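Local atomic coordinates of CalS11 (Micromonospora echinospora, PDB entry 3TOS), a protein that is a methyltransferase of calicheamicin biosynthesis that binds S-adenosyl-L-homocysteine and probably transfers a methyl group to an oxygen of its substrate. Residues M53-S58 with G81-T86; Q65-P70 with V93-N98; L100-G105 with P172-E177. All blocks are in the same frame, centred on the assembly; numbering follows the deposited sequence. Where two conformers were deposited one is given.

Contact 1 (M53-S58 with G81-T86); sequences MTDLLS and GRHLGT. With SAH (S-adenosyl-L-homocysteine), chain O; EDO (1,2-ethanediol), chain R.
Asp55 and Arg82 both swing CG anti to their backbone N (chi1 176° and 177°), which sends the carboxylate out from helix 50-65 and the guanidinium out from the first turn of helix 82-94 until the two flat groups stack. Their planes are almost parallel, with Asp55 OD1 above the centre of the guanidinium. This is a salt bridge of charges only: Asp55 OD2 lies 3.5 Å from Arg82 NE, well out of the plane, and no N-H points at it. The N-H groups work at the guanidinium edge instead. Arg82 NE and NH2 both donate to the same carboxylate oxygen of S-adenosyl-L-homocysteine, OXT, at 3.0 and 3.1 Å, while NH1 goes to Gln52.

His83 meets the same aspartate in another way. Its NE2 gives a nearly straight hydrogen bond of 2.7 Å to the syn lone pair of Asp55 OD1, with the oxygen in the ring plane. One face of the imidazole carries OXT of the ligand over its centre, and ND1 bonds to Glu75, so two carboxylates fix the ring's rotation. In this Rossmann-like methyltransferase fold, the helix after strand 72-76 thus starts at the amino-acid end of the cofactor product, and Asp55 is a second-shell residue behind both pocket side chains.

Water 1 donates to Asp55 OD2 and to Thr86 OG1, and that hydroxyl in turn donates to Arg82 O over 2.8 Å. Beyond the water the contact becomes apolar, Leu56 CG lying 4.3 Å from Thr86 CG2. Another subunit packs here too, its own Leu56 against this one and its Pro45 on Thr86.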
loop_
_atom_site.group_PDB
_atom_site.type_symbol
_atom_site.label_atom_id
_atom_site.label_comp_id
_atom_site.label_asym_id
_atom_site.label_seq_id
_atom_site.Cartn_x
_atom_site.Cartn_y
_atom_site.Cartn_z
HETATM N N MSE B 53 5.102 17.864 27.634
HETATM C CA MSE B 53 4.194 17.006 26.868
HETATM C C MSE B 53 4.928 16.371 25.679
HETATM O O MSE B 53 4.751 15.205 25.361
HETATM C CB MSE B 53 2.951 17.794 26.388
HETATM C CG MSE B 53 2.039 16.992 25.380
HETATM SE SE MSE B 53 1.192 15.483 26.233
HETATM C CE MSE B 53 -0.320 16.444 26.950
ATOM N N THR B 54 5.740 17.182 25.012
ATOM C CA THR B 54 6.468 16.721 23.832
ATOM C C THR B 54 7.409 15.554 24.242
ATOM O O THR B 54 7.506 14.532 23.555
ATOM C CB THR B 54 7.314 17.878 23.206
ATOM O OG1 THR B 54 6.423 18.913 22.798
ATOM C CG2 THR B 54 8.013 17.380 21.952
ATOM N N ASP B 55 8.076 15.708 25.371
ATOM C CA ASP B 55 8.947 14.636 25.894
ATOM C C ASP B 55 8.158 13.349 26.128
ATOM O O ASP B 55 8.602 12.288 25.717
ATOM C CB ASP B 55 9.629 15.110 27.193
ATOM C CG ASP B 55 10.462 14.024 27.818
ATOM O OD1 ASP B 55 11.605 13.854 27.315
ATOM O OD2 ASP B 55 10.000 13.292 28.733
ATOM N N LEU B 56 6.976 13.483 26.709
ATOM C CA LEU B 56 6.102 12.357 26.977
ATOM C C LEU B 56 5.693 11.642 25.684
ATOM O O LEU B 56 5.806 10.440 25.589
ATOM C CB LEU B 56 4.896 12.811 27.831
ATOM C CG LEU B 56 3.921 11.698 28.238
ATOM C CD1 LEU B 56 3.157 12.207 29.451
ATOM C CD2 LEU B 56 2.961 11.301 27.098
ATOM N N LEU B 57 5.286 12.405 24.686
ATOM C CA LEU B 57 4.852 11.837 23.450
ATOM C C LEU B 57 6.050 11.161 22.755
ATOM O O LEU B 57 5.898 10.160 22.058
ATOM C CB LEU B 57 4.230 12.900 22.543
ATOM C CG LEU B 57 2.921 13.510 23.067
ATOM C CD1 LEU B 57 2.557 14.694 22.191
ATOM C CD2 LEU B 57 1.820 12.440 23.076
ATOM N N SER B 58 7.271 11.749 22.877
ATOM C CA SER B 58 8.457 11.134 22.249
ATOM C C SER B 58 8.814 9.805 22.936
ATOM O O SER B 58 9.116 8.817 22.238
ATOM C CB SER B 58 9.673 12.064 22.322
ATOM O OG SER B 58 9.437 13.148 21.433
ATOM N N GLY B 81 14.021 11.127 37.459
ATOM C CA GLY B 81 13.261 9.963 37.014
ATOM C C GLY B 81 12.142 10.273 36.047
ATOM O O GLY B 81 11.314 9.399 35.805
ATOM N N ARG B 82 12.126 11.450 35.423
ATOM C CA ARG B 82 11.063 11.783 34.467
ATOM C C ARG B 82 10.726 10.659 33.496
ATOM O O ARG B 82 9.558 10.290 33.301
ATOM C CB ARG B 82 11.526 12.980 33.625
ATOM C CG ARG B 82 10.475 13.336 32.539
ATOM C CD ARG B 82 10.797 14.627 31.745
ATOM N NE ARG B 82 12.132 14.559 31.132
ATOM C CZ ARG B 82 12.598 15.402 30.206
ATOM N NH1 ARG B 82 11.818 16.371 29.718
ATOM N NH2 ARG B 82 13.830 15.214 29.696
ATOM N N HIS B 83 11.755 10.156 32.817
ATOM C CA HIS B 83 11.516 9.130 31.809
ATOM C C HIS B 83 11.132 7.777 32.411
ATOM O O HIS B 83 10.375 7.034 31.796
ATOM C CB HIS B 83 12.747 8.963 30.912
ATOM C CG HIS B 83 12.996 10.144 30.029
ATOM N ND1 HIS B 83 14.241 10.426 29.545
ATOM C CD2 HIS B 83 12.152 11.080 29.507
ATOM C CE1 HIS B 83 14.171 11.517 28.775
ATOM N NE2 HIS B 83 12.911 11.917 28.727
ATOM N N LEU B 84 11.642 7.434 33.613
ATOM C CA LEU B 84 11.323 6.122 34.201
ATOM C C LEU B 84 9.857 6.087 34.599
ATOM O O LEU B 84 9.186 5.078 34.400
ATOM C CB LEU B 84 12.174 5.827 35.441
ATOM C CG LEU B 84 13.702 5.768 35.226
ATOM C CD1 LEU B 84 14.477 5.293 36.457
ATOM C CD2 LEU B 84 14.083 4.981 33.959
ATOM N N GLY B 85 9.356 7.219 35.122
ATOM C CA GLY B 85 7.923 7.383 35.453
ATOM C C GLY B 85 7.132 7.147 34.197
ATOM O O GLY B 85 6.147 6.400 34.200
ATOM N N THR B 86 7.527 7.830 33.117
ATOM C CA THR B 86 6.820 7.710 31.851
ATOM C C THR B 86 6.763 6.235 31.365
ATOM O O THR B 86 5.708 5.723 31.025
ATOM C CB THR B 86 7.485 8.574 30.778
ATOM O OG1 THR B 86 7.568 9.921 31.309
ATOM C CG2 THR B 86 6.611 8.540 29.518
HETATM N N SAH O . 16.834 11.634 31.928
HETATM C CA SAH O . 16.739 12.774 32.896
HETATM C CB SAH O . 17.878 13.770 32.758
HETATM C CG SAH O . 19.243 13.148 33.122
HETATM S SD SAH O . 20.426 14.444 33.431
HETATM C C SAH O . 15.417 13.480 32.599
HETATM O O SAH O . 15.051 14.471 33.302
HETATM O OXT SAH O . 14.630 13.035 31.753
HETATM C "C5'" SAH O . 22.005 13.617 33.181
HETATM C "C4'" SAH O . 22.295 12.470 34.208
HETATM O "O4'" SAH O . 23.417 11.710 33.738
HETATM C "C3'" SAH O . 22.715 13.079 35.554
HETATM O "O3'" SAH O . 21.769 12.709 36.588
HETATM C "C2'" SAH O . 24.111 12.515 35.759
HETATM O "O2'" SAH O . 24.449 12.200 37.125
HETATM C "C1'" SAH O . 24.081 11.244 34.877
HETATM N N9 SAH O . 25.442 10.805 34.484
HETATM C C8 SAH O . 26.341 11.461 33.703
HETATM N N7 SAH O . 27.466 10.701 33.686
HETATM C C5 SAH O . 27.296 9.600 34.447
HETATM C C6 SAH O . 28.125 8.443 34.800
HETATM N N6 SAH O . 29.408 8.372 34.376
HETATM N N1 SAH O . 27.550 7.505 35.593
HETATM C C2 SAH O . 26.257 7.607 36.027
HETATM N N3 SAH O . 25.459 8.674 35.800
HETATM C C4 SAH O . 25.953 9.647 34.956
HETATM C C1 EDO R . 13.098 13.960 24.582
HETATM O O1 EDO R . 12.298 14.943 25.196
HETATM C C2 EDO R . 14.376 14.709 24.148
HETATM O O2 EDO R . 14.970 15.468 25.222
HETATM O O HOH W 1 7.842 12.264 29.752
#

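Contact 2 (Q65-P70 with V93-N98); sequences QVLDVP and VYEPYN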
loop_
_atom_site.group_PDB
_atom_site.type_symbol
_atom_site.label_atom_id
_atom_site.label_comp_id
_atom_site.label_asym_id
_atom_site.label_seq_id
_atom_site.Cartn_x
_atom_site.Cartn_y
_atom_site.Cartn_z
ATOM N N GLN B 65 7.663 1.625 19.276
ATOM C CA GLN B 65 8.508 0.981 18.254
ATOM C C GLN B 65 9.150 -0.311 18.693
ATOM O O GLN B 65 9.595 -1.075 17.823
ATOM C CB GLN B 65 9.603 1.929 17.724
ATOM C CG GLN B 65 8.927 3.008 16.824
ATOM C CD GLN B 65 9.915 3.858 16.029
ATOM O OE1 GLN B 65 10.889 3.358 15.485
ATOM N NE2 GLN B 65 9.662 5.157 15.980
ATOM N N VAL B 66 9.162 -0.606 20.008
ATOM C CA VAL B 66 9.761 -1.869 20.483
ATOM C C VAL B 66 8.727 -2.817 21.135
ATOM O O VAL B 66 9.092 -3.812 21.797
ATOM C CB VAL B 66 10.946 -1.595 21.485
ATOM C CG1 VAL B 66 12.036 -0.722 20.829
ATOM C CG2 VAL B 66 10.449 -0.959 22.823
ATOM N N LEU B 67 7.436 -2.566 20.926
ATOM C CA LEU B 67 6.419 -3.448 21.496
ATOM C C LEU B 67 6.546 -4.859 20.877
ATOM O O LEU B 67 6.098 -5.830 21.489
ATOM C CB LEU B 67 5.018 -2.871 21.222
ATOM C CG LEU B 67 4.759 -1.689 22.182
ATOM C CD1 LEU B 67 3.380 -1.175 21.846
ATOM C CD2 LEU B 67 4.856 -2.039 23.728
ATOM N N ASP B 68 7.156 -4.989 19.698
ATOM C CA ASP B 68 7.374 -6.321 19.118
ATOM C C ASP B 68 8.854 -6.725 19.185
ATOM O O ASP B 68 9.284 -7.568 18.409
ATOM C CB ASP B 68 6.851 -6.412 17.646
ATOM C CG ASP B 68 7.590 -5.487 16.691
ATOM O OD1 ASP B 68 8.399 -4.620 17.155
ATOM O OD2 ASP B 68 7.322 -5.598 15.464
ATOM N N VAL B 69 9.636 -6.133 20.107
ATOM C CA VAL B 69 11.032 -6.504 20.266
ATOM C C VAL B 69 11.204 -7.050 21.716
ATOM O O VAL B 69 10.724 -6.442 22.666
ATOM C CB VAL B 69 11.958 -5.312 20.043
ATOM C CG1 VAL B 69 13.452 -5.721 20.236
ATOM C CG2 VAL B 69 11.723 -4.702 18.636
ATOM N N PRO B 70 11.864 -8.212 21.907
ATOM C CA PRO B 70 12.061 -8.747 23.264
ATOM C C PRO B 70 13.047 -7.858 24.026
ATOM O O PRO B 70 13.769 -7.055 23.454
ATOM C CB PRO B 70 12.642 -10.157 23.026
ATOM C CG PRO B 70 13.115 -10.176 21.687
ATOM C CD PRO B 70 12.397 -9.108 20.875
ATOM N N VAL B 93 0.038 0.674 30.180
ATOM C CA VAL B 93 -0.829 0.818 29.028
ATOM C C VAL B 93 -0.679 -0.293 27.980
ATOM O O VAL B 93 -1.699 -0.859 27.510
ATOM C CB VAL B 93 -0.572 2.173 28.309
ATOM C CG1 VAL B 93 -1.420 2.308 27.111
ATOM C CG2 VAL B 93 -0.829 3.351 29.328
ATOM N N TYR B 94 0.566 -0.627 27.632
ATOM C CA TYR B 94 0.765 -1.496 26.442
ATOM C C TYR B 94 1.047 -2.959 26.771
ATOM O O TYR B 94 0.834 -3.838 25.946
ATOM C CB TYR B 94 1.965 -0.990 25.636
ATOM C CG TYR B 94 1.755 0.368 25.025
ATOM C CD1 TYR B 94 0.656 0.613 24.186
ATOM C CD2 TYR B 94 2.631 1.411 25.307
ATOM C CE1 TYR B 94 0.463 1.875 23.591
ATOM C CE2 TYR B 94 2.425 2.705 24.746
ATOM C CZ TYR B 94 1.330 2.907 23.895
ATOM O OH TYR B 94 1.088 4.105 23.322
ATOM N N GLU B 95 1.559 -3.232 27.984
ATOM C CA GLU B 95 2.117 -4.583 28.305
ATOM C C GLU B 95 1.746 -5.163 29.674
ATOM O O GLU B 95 2.615 -5.547 30.467
ATOM C CB GLU B 95 3.611 -4.565 28.133
ATOM C CG GLU B 95 4.048 -4.299 26.712
ATOM C CD GLU B 95 5.517 -4.559 26.574
ATOM O OE1 GLU B 95 6.348 -3.815 27.171
ATOM O OE2 GLU B 95 5.859 -5.509 25.821
ATOM N N PRO B 96 0.438 -5.212 29.972
ATOM C CA PRO B 96 0.009 -5.819 31.239
ATOM C C PRO B 96 0.579 -7.207 31.436
ATOM O O PRO B 96 0.832 -7.630 32.575
ATOM C CB PRO B 96 -1.524 -5.852 31.111
ATOM C CG PRO B 96 -1.805 -5.715 29.659
ATOM C CD PRO B 96 -0.711 -4.855 29.112
ATOM N N TYR B 97 0.732 -7.964 30.337
ATOM C CA TYR B 97 1.091 -9.369 30.498
ATOM C C TYR B 97 2.575 -9.656 30.271
ATOM O O TYR B 97 2.962 -10.815 30.094
ATOM C CB TYR B 97 0.235 -10.220 29.571
ATOM C CG TYR B 97 -1.251 -10.059 29.799
ATOM C CD1 TYR B 97 -1.808 -10.207 31.089
ATOM C CD2 TYR B 97 -2.108 -9.766 28.732
ATOM C CE1 TYR B 97 -3.163 -10.090 31.284
ATOM C CE2 TYR B 97 -3.497 -9.661 28.923
ATOM C CZ TYR B 97 -4.010 -9.834 30.204
ATOM O OH TYR B 97 -5.376 -9.771 30.405
ATOM N N ASN B 98 3.415 -8.613 30.257
ATOM C CA ASN B 98 4.856 -8.819 30.032
ATOM C C ASN B 98 5.702 -8.511 31.283
ATOM O O ASN B 98 6.130 -7.360 31.474
ATOM C CB ASN B 98 5.350 -8.015 28.782
ATOM C CG ASN B 98 6.786 -8.244 28.519
ATOM O OD1 ASN B 98 7.434 -9.025 29.236
ATOM N ND2 ASN B 98 7.304 -7.677 27.444
HETATM O O HOH W 2 4.500 -5.848 23.605
#
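Leu67 reaches out of a type I beta turn, Val66 to Val69, and sets its two methyls against Tyr94 and Glu95, where helix 82-94 ends. The turn belongs to the loop leading into strand 72-76 of the Rossmann-like sheet, and Glu95 opens a second type I turn that runs to Asn98. The tight part centres on the Leu67 methyls. Leu67 CD2 packs 3.6 Å from Tyr94 CB and 3.8 Å from Glu95 CG, touching both side chains at once. Leu67 CD1 sits over a face of the Tyr94 ring in a CH-pi contact, 4.3 Å from the centroid and 26° off the normal. With CG anti to the carbonyl carbon (chi1 -66°), the tyrosine presents that face to the leucine while its hydroxyl bonds to Asp60 on helix 50-65.

Toward the Leu67 backbone the fit is looser, and no direct hydrogen bond joins the segments. Water 2 spans them instead, donating to the carbonyl oxygen of Leu67 and to Glu95 OE2. That carboxylate is firmly held on its own side: OE1 takes the hydroxyl of Tyr63 and forms a salt bridge with Arg101. Around the outside of the contact, Tyr97 makes a cation-pi contact with Arg50 of a neighbouring subunit. Within its turn, Asn98 ND2 donates almost straight to Glu95 OE2 at 3.1 Å, approaching from above the carboxylate plane.

Contact 3 (L100-G105 with P172-E177); sequences LRRIVG and PRYLAE
Tyr174 meets Arg102 and Val104 across this contact, and it is the one residue of 172-177 that does so. Pro172, whose N has no bond to the turn before and where helix 167-177 is kinked, and Arg173 lead in along an exposed side. Tyr174 is the residue whose side chain points inward. CG stands anti to the backbone N (chi1 179°), and the ring extends straight away from the helix toward the beginning of strand 103-107. Arg102 NH1 donates to Tyr174 OH at 2.9 Å with an N-H...O angle of 163°, and OH lies in the guanidinium plane. The two flat groups stand nearly perpendicular, 83° apart. Arg102 CD also lies close, 3.2 Å from Tyr174 OH, and the bend at chi3 beyond it turns the guanidinium so that NH1 meets the same oxygen. The same NH1 also bonds to Asn178 OD1, so one nitrogen serves both the tyrosine hydroxyl and the residue that follows the segment.

Val104 approaches the ring from the strand: CG1 lies over one face toward the rim, 4.0 Å from Tyr174 CE1, and CG2 is 3.7 Å from Tyr174 OH. Farther on, Leu175 turns to the loop residues Thr181 and Tyr206.

This is helix-on-sheet packing in a Rossmann-like domain. Strand 103-107 runs between strands 160-164 and 72-76, with helix 167-177 on the Tyr174 side and helix 82-94 against Ile103.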
loop_
_atom_site.group_PDB
_atom_site.type_symbol
_atom_site.label_atom_id
_atom_site.label_comp_id
_atom_site.label_asym_id
_atom_site.label_seq_id
_atom_site.Cartn_x
_atom_site.Cartn_y
_atom_site.Cartn_z
ATOM N N LEU B 100 8.581 -9.574 31.829
ATOM C CA LEU B 100 10.020 -9.526 31.479
ATOM C C LEU B 100 10.505 -8.159 31.017
ATOM O O LEU B 100 11.722 -7.973 30.863
ATOM C CB LEU B 100 10.369 -10.570 30.411
ATOM C CG LEU B 100 10.063 -11.986 30.907
ATOM C CD1 LEU B 100 10.567 -12.997 29.827
ATOM C CD2 LEU B 100 10.691 -12.354 32.281
ATOM N N ARG B 101 9.573 -7.242 30.791
ATOM C CA ARG B 101 9.943 -5.919 30.326
ATOM C C ARG B 101 10.448 -5.112 31.514
ATOM O O ARG B 101 9.725 -4.285 32.067
ATOM C CB ARG B 101 8.793 -5.173 29.643
ATOM C CG ARG B 101 9.238 -3.819 29.023
ATOM C CD ARG B 101 9.947 -3.992 27.720
ATOM N NE ARG B 101 9.026 -4.426 26.674
ATOM C CZ ARG B 101 9.380 -4.869 25.470
ATOM N NH1 ARG B 101 10.673 -4.987 25.102
ATOM N NH2 ARG B 101 8.405 -5.198 24.618
ATOM N N ARG B 102 11.665 -5.390 31.955
ATOM C CA ARG B 102 12.301 -4.664 33.039
ATOM C C ARG B 102 12.649 -3.245 32.590
ATOM O O ARG B 102 13.066 -3.019 31.447
ATOM C CB ARG B 102 13.593 -5.396 33.452
ATOM C CG ARG B 102 14.268 -4.814 34.735
ATOM C CD ARG B 102 15.417 -5.744 35.209
ATOM N NE ARG B 102 14.915 -6.931 35.903
ATOM C CZ ARG B 102 15.689 -7.956 36.239
ATOM N NH1 ARG B 102 16.976 -7.955 35.862
ATOM N NH2 ARG B 102 15.174 -9.010 36.922
ATOM N N ILE B 103 12.544 -2.298 33.539
ATOM C CA ILE B 103 13.009 -0.914 33.338
ATOM C C ILE B 103 14.187 -0.703 34.246
ATOM O O ILE B 103 14.076 -0.900 35.448
ATOM C CB ILE B 103 11.907 0.123 33.717
ATOM C CG1 ILE B 103 10.750 0.005 32.721
ATOM C CG2 ILE B 103 12.510 1.555 33.699
ATOM C CD1 ILE B 103 9.453 0.683 33.206
ATOM N N VAL B 104 15.340 -0.345 33.688
ATOM C CA VAL B 104 16.590 -0.268 34.475
ATOM C C VAL B 104 17.130 1.136 34.291
ATOM O O VAL B 104 17.390 1.566 33.154
ATOM C CB VAL B 104 17.668 -1.311 34.034
ATOM C CG1 VAL B 104 18.755 -1.355 35.030
ATOM C CG2 VAL B 104 16.988 -2.699 33.870
ATOM N N GLY B 105 17.253 1.861 35.395
ATOM C CA GLY B 105 17.766 3.235 35.341
ATOM C C GLY B 105 19.110 3.326 36.023
ATOM O O GLY B 105 19.280 2.895 37.135
ATOM N N PRO B 172 28.593 -2.580 32.826
ATOM C CA PRO B 172 29.214 -3.917 32.635
ATOM C C PRO B 172 28.851 -4.906 33.759
ATOM O O PRO B 172 28.624 -6.078 33.468
ATOM C CB PRO B 172 30.716 -3.579 32.669
ATOM C CG PRO B 172 30.740 -2.177 32.001
ATOM C CD PRO B 172 29.575 -1.493 32.673
ATOM N N ARG B 173 28.779 -4.439 35.007
ATOM C CA ARG B 173 28.446 -5.309 36.131
ATOM C C ARG B 173 27.018 -5.839 36.009
ATOM O O ARG B 173 26.774 -7.051 36.187
ATOM C CB ARG B 173 28.669 -4.551 37.462
ATOM C CG ARG B 173 28.250 -5.352 38.724
ATOM C CD ARG B 173 28.465 -4.528 40.030
ATOM N NE ARG B 173 29.857 -4.084 40.116
ATOM C CZ ARG B 173 30.305 -2.813 40.112
ATOM N NH1 ARG B 173 31.618 -2.612 40.147
ATOM N NH2 ARG B 173 29.480 -1.748 40.073
ATOM N N TYR B 174 26.074 -4.938 35.721
ATOM C CA TYR B 174 24.663 -5.330 35.542
ATOM C C TYR B 174 24.557 -6.381 34.451
ATOM O O TYR B 174 23.891 -7.403 34.589
ATOM C CB TYR B 174 23.774 -4.094 35.206
ATOM C CG TYR B 174 22.327 -4.519 35.009
ATOM C CD1 TYR B 174 21.466 -4.572 36.039
ATOM C CD2 TYR B 174 21.916 -5.026 33.768
ATOM C CE1 TYR B 174 20.149 -4.977 35.835
ATOM C CE2 TYR B 174 20.669 -5.500 33.535
ATOM C CZ TYR B 174 19.767 -5.479 34.584
ATOM O OH TYR B 174 18.518 -5.999 34.395
ATOM N N LEU B 175 25.238 -6.129 33.344
ATOM C CA LEU B 175 25.139 -7.082 32.240
ATOM C C LEU B 175 25.752 -8.455 32.606
ATOM O O LEU B 175 25.213 -9.526 32.247
ATOM C CB LEU B 175 25.771 -6.486 30.974
ATOM C CG LEU B 175 25.042 -5.280 30.368
ATOM C CD1 LEU B 175 25.964 -4.568 29.358
ATOM C CD2 LEU B 175 23.772 -5.790 29.781
ATOM N N ALA B 176 26.881 -8.442 33.306
ATOM C CA ALA B 176 27.520 -9.703 33.730
ATOM C C ALA B 176 26.620 -10.507 34.655
ATOM O O ALA B 176 26.598 -11.752 34.556
ATOM C CB ALA B 176 28.843 -9.443 34.390
ATOM N N GLU B 177 25.871 -9.798 35.510
ATOM C CA GLU B 177 24.918 -10.426 36.439
ATOM C C GLU B 177 23.609 -10.840 35.786
ATOM O O GLU B 177 22.865 -11.590 36.394
ATOM C CB GLU B 177 24.640 -9.477 37.627
ATOM C CG GLU B 177 25.908 -9.275 38.491
ATOM C CD GLU B 177 25.739 -8.171 39.579
ATOM O OE1 GLU B 177 24.646 -7.571 39.675
ATOM O OE2 GLU B 177 26.694 -7.848 40.326
#

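Contacts 1 and 3 are buried, whereas contact 2 is only partly so and lies farthest from the chain centre. Contacts 1 and 2 use the two ends of helix 82-94: charged groups gather round a ligand carboxylate at its start, and at its finish a leucine, a ring and a bridging water meet. Contact 3 pairs one hydrogen bond with apolar strand-to-helix packing. It touches contact 1 through Leu84 CD2 and Ile103 CG2, 3.8 Å apart, and contact 2 through a probable hydrogen bond of 2.8 Å from Arg101 NH1 to Val69 O. A second subunit borders contacts 1 and 2, a third contacts 2 and 3.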